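Local structure of protein DsvD (Desulfovibrio vulgaris, 1UCR) at residues A4-K7 with V8-F11; F22-N25 with D26-L30; P32-Q36 with R37-K41. The protein may play an essential role in dissimilatory sulfite reduction and, with its winged-helix fold, possibly binds DNA. One frame throughout, in Å; residues are numbered along the deposited sequence.

Interaction 1 (A4-K7 with V8-F11); sequences AKQK and VVDF. With SO4 (sulfate ion), chain F.
Gln6 and Asp10 meet one turn apart on helix 3-12, the first helix of the winged-helix fold. NE2 of Gln6 gives a hydrogen bond to OD1 of Asp10 over 2.9 Å. Gln6 CG stands anti to the backbone N (chi1 -174°), and a bend at chi2 carries the amide forward along the helix to its partner. The amide and carboxylate planes are turned 33° apart. The donor meets OD1 from above the carboxylate plane, so the bond is not a flat, in-plane one. NE2 also donates to Glu50 OE1 of the second subunit, which ties this local pair to the dimer contact.

The packed side of the helix is carried by Val8 and Val9, both buried. Val8 lies against Phe27 and Leu43, at the junction with helices 24-30 and 36-48, and Val9 against Val51 and against Glu50 of the second subunit. Val9 CG1 also sits 4.0 Å from Gln6 NE2. The backbone bonds here are helical; Val9 N to Lys5 O is 3.0 Å long and nearly straight at 170°, whereas Val8 N to Ala4 O is weak.

The solvent side is looser. Lys7 and Asp10 are exposed there. Lys5 runs past Ala45 and Leu46 of helix 36-48, its chain extended beyond CG, and its ammonium reaches a sulfate ion, probably from the crystallisation liquor, that Glu2 N also binds. The Lys5 bond runs from NZ to sulfate O1 at 2.7 Å.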
loop_
_atom_site.group_PDB
_atom_site.type_symbol
_atom_site.label_atom_id
_atom_site.label_comp_id
_atom_site.label_asym_id
_atom_site.label_seq_id
_atom_site.Cartn_x
_atom_site.Cartn_y
_atom_site.Cartn_z
ATOM N N ALA B 4 -2.082 -6.375 15.263
ATOM C CA ALA B 4 -3.151 -5.409 15.134
ATOM C C ALA B 4 -3.070 -4.638 13.823
ATOM O O ALA B 4 -4.088 -4.355 13.176
ATOM C CB ALA B 4 -3.178 -4.410 16.298
ATOM N N LYS B 5 -1.830 -4.291 13.424
ATOM C CA LYS B 5 -1.646 -3.643 12.128
ATOM C C LYS B 5 -1.938 -4.577 10.972
ATOM O O LYS B 5 -2.564 -4.171 9.991
ATOM C CB LYS B 5 -0.215 -3.100 12.079
ATOM C CG LYS B 5 -0.051 -1.877 12.987
ATOM C CD LYS B 5 1.395 -1.411 12.892
ATOM C CE LYS B 5 1.550 -0.226 13.822
ATOM N NZ LYS B 5 2.947 0.235 13.884
ATOM N N GLN B 6 -1.514 -5.840 11.071
ATOM C CA GLN B 6 -1.777 -6.796 10.040
ATOM C C GLN B 6 -3.283 -6.990 9.830
ATOM O O GLN B 6 -3.756 -7.150 8.696
ATOM C CB GLN B 6 -1.117 -8.161 10.365
ATOM C CG GLN B 6 -1.276 -9.145 9.189
ATOM C CD GLN B 6 -0.425 -8.600 8.047
ATOM O OE1 GLN B 6 0.785 -8.458 8.171
ATOM N NE2 GLN B 6 -1.012 -8.290 6.906
ATOM N N LYS B 7 -4.064 -6.928 10.908
ATOM C CA LYS B 7 -5.532 -7.060 10.777
ATOM C C LYS B 7 -6.133 -5.896 10.013
ATOM O O LYS B 7 -7.080 -6.073 9.228
ATOM C CB LYS B 7 -6.148 -7.169 12.185
ATOM C CG LYS B 7 -5.878 -8.552 12.841
ATOM C CD LYS B 7 -6.575 -8.686 14.208
ATOM C CE LYS B 7 -6.263 -10.068 14.783
ATOM N NZ LYS B 7 -6.907 -10.315 16.082
ATOM N N VAL B 8 -5.610 -4.672 10.214
ATOM C CA VAL B 8 -6.057 -3.528 9.377
ATOM C C VAL B 8 -5.753 -3.803 7.910
ATOM O O VAL B 8 -6.625 -3.623 7.039
ATOM C CB VAL B 8 -5.365 -2.262 9.864
ATOM C CG1 VAL B 8 -5.560 -1.080 8.923
ATOM C CG2 VAL B 8 -5.843 -1.908 11.276
ATOM N N VAL B 9 -4.474 -4.149 7.626
ATOM C CA VAL B 9 -4.097 -4.376 6.239
ATOM C C VAL B 9 -4.959 -5.486 5.615
ATOM O O VAL B 9 -5.439 -5.381 4.470
ATOM C CB VAL B 9 -2.620 -4.728 6.141
ATOM C CG1 VAL B 9 -2.186 -5.155 4.751
ATOM C CG2 VAL B 9 -1.807 -3.498 6.558
ATOM N N ASP B 10 -5.145 -6.593 6.377
ATOM C CA ASP B 10 -5.915 -7.712 5.799
ATOM C C ASP B 10 -7.361 -7.313 5.507
ATOM O O ASP B 10 -7.934 -7.727 4.494
ATOM C CB ASP B 10 -5.960 -8.902 6.753
ATOM C CG ASP B 10 -4.600 -9.615 6.915
ATOM O OD1 ASP B 10 -3.663 -9.290 6.154
ATOM O OD2 ASP B 10 -4.497 -10.447 7.822
ATOM N N PHE B 11 -7.986 -6.512 6.363
ATOM C CA PHE B 11 -9.331 -6.064 6.069
ATOM C C PHE B 11 -9.373 -5.275 4.771
ATOM O O PHE B 11 -10.214 -5.470 3.893
ATOM C CB PHE B 11 -9.850 -5.218 7.282
ATOM C CG PHE B 11 -11.179 -4.549 6.859
ATOM C CD1 PHE B 11 -12.341 -5.326 6.791
ATOM C CD2 PHE B 11 -11.242 -3.229 6.531
ATOM C CE1 PHE B 11 -13.547 -4.720 6.407
ATOM C CE2 PHE B 11 -12.430 -2.589 6.137
ATOM C CZ PHE B 11 -13.569 -3.400 6.048
HETATM S S SO4 F . 5.088 -2.991 13.604
HETATM O O1 SO4 F . 4.470 -1.927 14.445
HETATM O O2 SO4 F . 5.867 -3.857 14.470
HETATM O O3 SO4 F . 6.075 -2.393 12.661
HETATM O O4 SO4 F . 4.032 -3.588 12.783
#

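Interaction 2 (F22-N25 with D26-L30); sequences FYFN and DFTDL
Asp26 turns its carboxylate back over the start of helix 24-30, toward Phe22 and Tyr23. Its OD2 takes a bent hydrogen bond from Tyr23 N at 2.9 Å, met on the anti side. Tyr23 is the N-cap of this helix of the winged-helix fold, and the bond is one half of a capping box; the Tyr23 side chain does not return it. Asp26 CG lies beside its own backbone N (chi1 -77°), which directs the carboxylate to that N-H. The Phe22 ring stands almost upright to the carboxylate, at 84°, with OD2 at its edge, 3.5 Å from CD2. The Tyr23 ring is inclined by only 36°.

Phe27 brings its ring edge to Phe22 O, with CE1 3.7 Å away, and Phe24 O also lies near the ring plane. One turn along, Thr28 sets CG2 over a face of the Phe24 ring, a CH-pi contact 4.1 Å from the centroid. Thr28 OG1 lies alongside Asn25 and donates to Asn25 O at 3.2 Å. Asp29 N reaches this oxygen from the same face of its plane.

Phe24 packs on helix 36-48 and has a cation-pi contact with Lys40, while Phe27 packs on Val8 and Leu43. The aromatic groups thus join the strand-to-helix turn to the core. The Asp26 carboxylate, near the helix N-terminus, would probably be favoured in its charged form by the dipole and the Tyr23 N-H.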
loop_
_atom_site.group_PDB
_atom_site.type_symbol
_atom_site.label_atom_id
_atom_site.label_comp_id
_atom_site.label_asym_id
_atom_site.label_seq_id
_atom_site.Cartn_x
_atom_site.Cartn_y
_atom_site.Cartn_z
ATOM N N PHE B 22 -11.903 3.996 4.185
ATOM C CA PHE B 22 -12.864 3.755 5.236
ATOM C C PHE B 22 -12.686 4.823 6.323
ATOM O O PHE B 22 -11.597 5.335 6.525
ATOM C CB PHE B 22 -12.679 2.359 5.823
ATOM C CG PHE B 22 -13.153 1.264 4.911
ATOM C CD1 PHE B 22 -12.291 0.730 3.949
ATOM C CD2 PHE B 22 -14.449 0.739 5.023
ATOM C CE1 PHE B 22 -12.701 -0.302 3.110
ATOM C CE2 PHE B 22 -14.852 -0.297 4.175
ATOM C CZ PHE B 22 -13.965 -0.826 3.273
ATOM N N TYR B 23 -13.766 5.147 7.025
ATOM C CA TYR B 23 -13.702 6.083 8.141
ATOM C C TYR B 23 -12.881 5.560 9.294
ATOM O O TYR B 23 -12.829 4.364 9.525
ATOM C CB TYR B 23 -15.136 6.345 8.686
ATOM C CG TYR B 23 -15.970 7.079 7.657
ATOM C CD1 TYR B 23 -17.059 6.445 7.048
ATOM C CD2 TYR B 23 -15.713 8.391 7.302
ATOM C CE1 TYR B 23 -17.839 7.141 6.117
ATOM C CE2 TYR B 23 -16.429 9.078 6.383
ATOM C CZ TYR B 23 -17.519 8.425 5.791
ATOM O OH TYR B 23 -18.228 9.135 4.832
ATOM N N PHE B 24 -12.334 6.486 10.081
ATOM C CA PHE B 24 -11.741 6.079 11.356
ATOM C C PHE B 24 -12.643 5.142 12.120
ATOM O O PHE B 24 -12.233 4.091 12.602
ATOM C CB PHE B 24 -11.472 7.365 12.164
ATOM C CG PHE B 24 -10.955 7.007 13.556
ATOM C CD1 PHE B 24 -9.723 6.360 13.737
ATOM C CD2 PHE B 24 -11.699 7.252 14.685
ATOM C CE1 PHE B 24 -9.278 5.993 14.994
ATOM C CE2 PHE B 24 -11.254 6.936 15.981
ATOM C CZ PHE B 24 -10.026 6.294 16.136
ATOM N N ASN B 25 -13.943 5.448 12.216
ATOM C CA ASN B 25 -14.857 4.661 13.003
ATOM C C ASN B 25 -15.203 3.331 12.350
ATOM O O ASN B 25 -15.663 2.433 13.033
ATOM C CB ASN B 25 -16.145 5.432 13.304
ATOM C CG ASN B 25 -16.002 6.508 14.331
ATOM O OD1 ASN B 25 -14.971 6.670 14.963
ATOM N ND2 ASN B 25 -17.073 7.259 14.495
ATOM N N ASP B 26 -14.932 3.159 11.033
ATOM C CA ASP B 26 -15.022 1.810 10.484
ATOM C C ASP B 26 -13.989 0.878 11.141
ATOM O O ASP B 26 -14.269 -0.282 11.367
ATOM C CB ASP B 26 -14.799 1.814 8.969
ATOM C CG ASP B 26 -16.006 2.301 8.159
ATOM O OD1 ASP B 26 -17.123 1.813 8.432
ATOM O OD2 ASP B 26 -15.778 3.109 7.252
ATOM N N PHE B 27 -12.800 1.432 11.447
ATOM C CA PHE B 27 -11.751 0.592 12.065
ATOM C C PHE B 27 -12.065 0.328 13.518
ATOM O O PHE B 27 -11.879 -0.791 14.018
ATOM C CB PHE B 27 -10.384 1.264 11.900
ATOM C CG PHE B 27 -10.008 1.385 10.445
ATOM C CD1 PHE B 27 -10.188 2.590 9.794
ATOM C CD2 PHE B 27 -9.514 0.282 9.723
ATOM C CE1 PHE B 27 -9.923 2.717 8.448
ATOM C CE2 PHE B 27 -9.193 0.428 8.386
ATOM C CZ PHE B 27 -9.399 1.650 7.757
ATOM N N THR B 28 -12.563 1.351 14.244
ATOM C CA THR B 28 -12.971 1.058 15.626
ATOM C C THR B 28 -14.137 0.081 15.653
ATOM O O THR B 28 -14.234 -0.753 16.575
ATOM C CB THR B 28 -13.247 2.348 16.425
ATOM O OG1 THR B 28 -14.294 3.087 15.803
ATOM C CG2 THR B 28 -12.007 3.220 16.532
ATOM N N ASP B 29 -15.031 0.126 14.651
ATOM C CA ASP B 29 -16.110 -0.884 14.557
ATOM C C ASP B 29 -15.577 -2.297 14.410
ATOM O O ASP B 29 -16.123 -3.248 14.922
ATOM C CB ASP B 29 -16.971 -0.569 13.337
ATOM C CG ASP B 29 -17.997 0.531 13.488
ATOM O OD1 ASP B 29 -18.249 0.983 14.628
ATOM O OD2 ASP B 29 -18.589 0.867 12.445
ATOM N N LEU B 30 -14.489 -2.433 13.633
ATOM C CA LEU B 30 -13.889 -3.731 13.389
ATOM C C LEU B 30 -13.112 -4.235 14.559
ATOM O O LEU B 30 -12.996 -5.464 14.698
ATOM C CB LEU B 30 -12.933 -3.676 12.181
ATOM C CG LEU B 30 -13.628 -3.486 10.831
ATOM C CD1 LEU B 30 -12.566 -3.159 9.788
ATOM C CD2 LEU B 30 -14.405 -4.745 10.425
#

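Interaction 3 (P32-Q36 with R37-K41); sequences PDMKQ and REVKK. With SO4 (sulfate ion), chain E.
Sulfate O1 is gripped twice by Arg37, through the backbone N at 3.0 Å and through NE at 2.9 Å. The ion sits at the N-terminus of helix 36-48, with Lys35 at the N-cap. Helices 24-30 and 36-48 pack as the helix-turn-helix part of the winged-helix fold, and 36-48 is probably the recognition helix. Gln36 N donates to sulfate O2 at 2.8 Å, and Arg37 NH2 to O4 at 2.7 Å. Four hydrogen bonds from two residues therefore hold the anion. The guanidinium meets it edge-on, with the sulfur in its plane. Arg37 CG is placed beside the backbone N (chi1 -73°), and a bend at chi3 folds the guanidinium back to the same ion as the backbone N-H. The helix end and the arginine charge would both favour an anion here. The sulfate probably comes from the crystallisation liquor, but a phosphate of DNA could conceivably be held in a like way.

Lys35 crosses Arg37 obliquely, its CE 3.5 Å from Arg37 NH2. Lys35 O accepts Val39 N in a regular helical bond, while that from Glu38 N is weak.

Away from the ion the contact is apolar. Val39 is buried and also packs on Phe24, Phe27 and Thr28 of helix 24-30. In one of two Met34 conformers, CE lies 3.7 Å from Val39 CG2. That same Val39 CG2 is 3.5 Å from Lys35 O.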
loop_
_atom_site.group_PDB
_atom_site.type_symbol
_atom_site.label_atom_id
_atom_site.label_comp_id
_atom_site.label_asym_id
_atom_site.label_seq_id
_atom_site.Cartn_x
_atom_site.Cartn_y
_atom_site.Cartn_z
ATOM N N PRO B 32 -13.450 -3.673 18.234
ATOM C CA PRO B 32 -14.114 -3.064 19.378
ATOM C C PRO B 32 -13.397 -3.339 20.701
ATOM O O PRO B 32 -13.750 -2.632 21.635
ATOM C CB PRO B 32 -15.451 -3.805 19.400
ATOM C CG PRO B 32 -15.179 -5.126 18.739
ATOM C CD PRO B 32 -14.206 -4.765 17.616
ATOM N N ASP B 33 -12.477 -4.300 20.739
ATOM C CA ASP B 33 -11.772 -4.626 21.978
ATOM C C ASP B 33 -10.643 -3.617 22.208
ATOM O O ASP B 33 -10.073 -3.525 23.297
ATOM C CB ASP B 33 -11.176 -6.025 21.972
ATOM C CG ASP B 33 -12.049 -7.243 22.114
ATOM O OD1 ASP B 33 -11.427 -8.330 22.301
ATOM O OD2 ASP B 33 -13.277 -7.213 22.085
ATOM N N MET B 34 -10.277 -2.887 21.164
ATOM C CA MET B 34 -9.133 -1.979 21.302
ATOM C C MET B 34 -9.593 -0.627 21.790
ATOM O O MET B 34 -10.702 -0.176 21.442
ATOM C CB MET B 34 -8.531 -1.817 19.915
ATOM C CG MET B 34 -7.759 -2.954 19.269
ATOM S SD MET B 34 -6.875 -2.554 17.714
ATOM C CE MET B 34 -5.950 -1.132 18.317
ATOM N N LYS B 35 -8.772 0.109 22.535
ATOM C CA LYS B 35 -9.099 1.486 22.855
ATOM C C LYS B 35 -9.136 2.307 21.574
ATOM O O LYS B 35 -8.302 2.117 20.695
ATOM C CB LYS B 35 -8.038 2.072 23.787
ATOM C CG LYS B 35 -8.069 1.449 25.191
ATOM C CD LYS B 35 -6.930 2.058 26.031
ATOM C CE LYS B 35 -7.216 2.214 27.507
ATOM N NZ LYS B 35 -5.996 2.756 28.187
ATOM N N GLN B 36 -10.067 3.237 21.455
ATOM C CA GLN B 36 -10.141 4.061 20.239
ATOM C C GLN B 36 -8.843 4.824 20.041
ATOM O O GLN B 36 -8.352 5.000 18.911
ATOM C CB GLN B 36 -11.201 5.070 20.681
ATOM C CG GLN B 36 -11.516 5.988 19.524
ATOM C CD GLN B 36 -12.693 6.882 19.804
ATOM O OE1 GLN B 36 -13.815 6.625 19.339
ATOM N NE2 GLN B 36 -12.389 7.920 20.545
ATOM N N ARG B 37 -8.193 5.308 21.139
ATOM C CA ARG B 37 -6.922 6.030 21.016
ATOM C C ARG B 37 -5.861 5.145 20.397
ATOM O O ARG B 37 -4.993 5.595 19.618
ATOM C CB ARG B 37 -6.407 6.524 22.408
ATOM C CG ARG B 37 -7.163 7.680 23.000
ATOM C CD ARG B 37 -6.791 7.919 24.464
ATOM N NE ARG B 37 -7.581 6.924 25.203
ATOM C CZ ARG B 37 -7.282 6.433 26.390
ATOM N NH1 ARG B 37 -6.168 6.916 26.923
ATOM N NH2 ARG B 37 -8.109 5.544 26.889
ATOM N N GLU B 38 -5.883 3.844 20.777
ATOM C CA GLU B 38 -4.872 2.929 20.223
ATOM C C GLU B 38 -5.167 2.666 18.743
ATOM O O GLU B 38 -4.224 2.548 17.946
ATOM C CB GLU B 38 -4.864 1.642 21.049
ATOM C CG GLU B 38 -3.827 0.645 20.561
ATOM C CD GLU B 38 -2.382 1.080 20.670
ATOM O OE1 GLU B 38 -1.525 0.283 20.178
ATOM O OE2 GLU B 38 -2.026 2.150 21.231
ATOM N N VAL B 39 -6.430 2.579 18.332
ATOM C CA VAL B 39 -6.733 2.439 16.901
ATOM C C VAL B 39 -6.175 3.633 16.149
ATOM O O VAL B 39 -5.556 3.513 15.095
ATOM C CB VAL B 39 -8.246 2.239 16.667
ATOM C CG1 VAL B 39 -8.527 2.130 15.166
ATOM C CG2 VAL B 39 -8.766 1.012 17.406
ATOM N N LYS B 40 -6.373 4.844 16.698
ATOM C CA LYS B 40 -5.814 6.026 16.039
ATOM C C LYS B 40 -4.306 5.924 15.953
ATOM O O LYS B 40 -3.726 6.224 14.915
ATOM C CB LYS B 40 -6.238 7.297 16.797
ATOM C CG LYS B 40 -5.651 8.575 16.169
ATOM C CD LYS B 40 -6.104 8.970 14.766
ATOM C CE LYS B 40 -7.601 9.364 14.729
ATOM N NZ LYS B 40 -7.924 9.902 13.320
ATOM N N LYS B 41 -3.631 5.470 17.017
ATOM C CA LYS B 41 -2.169 5.351 16.964
ATOM C C LYS B 41 -1.713 4.348 15.936
ATOM O O LYS B 41 -0.751 4.598 15.205
ATOM C CB LYS B 41 -1.647 4.992 18.368
ATOM C CG LYS B 41 -1.691 6.131 19.399
ATOM C CD LYS B 41 -0.657 7.209 19.155
ATOM C CE LYS B 41 -0.646 8.331 20.181
ATOM N NZ LYS B 41 -0.485 7.930 21.615
HETATM S S SO4 E . -10.823 5.082 24.474
HETATM O O1 SO4 E . -9.677 5.553 23.700
HETATM O O2 SO4 E . -11.413 3.843 23.873
HETATM O O3 SO4 E . -11.856 6.129 24.670
HETATM O O4 SO4 E . -10.397 4.684 25.853
#

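The three contacts lie in series along the chain, each local to one helix or its start. Interactions 1 and 2 are partly buried, and interaction 3 is a surface contact. Phe11 packs on Leu30 and Phe22, and Val8 on Phe27, joining interaction 1 to interaction 2. Phe24 and Thr28 of interaction 2 rest on helix 36-48, next to Val39 of interaction 3. Interactions 1 and 3 do not touch. The chemistry of the three follows their place: an amide-carboxylate pair near the second subunit in 4-11, aromatic packing with a carboxylate at a helix start in 22-30, and anion binding at a helix N-terminus in 32-41.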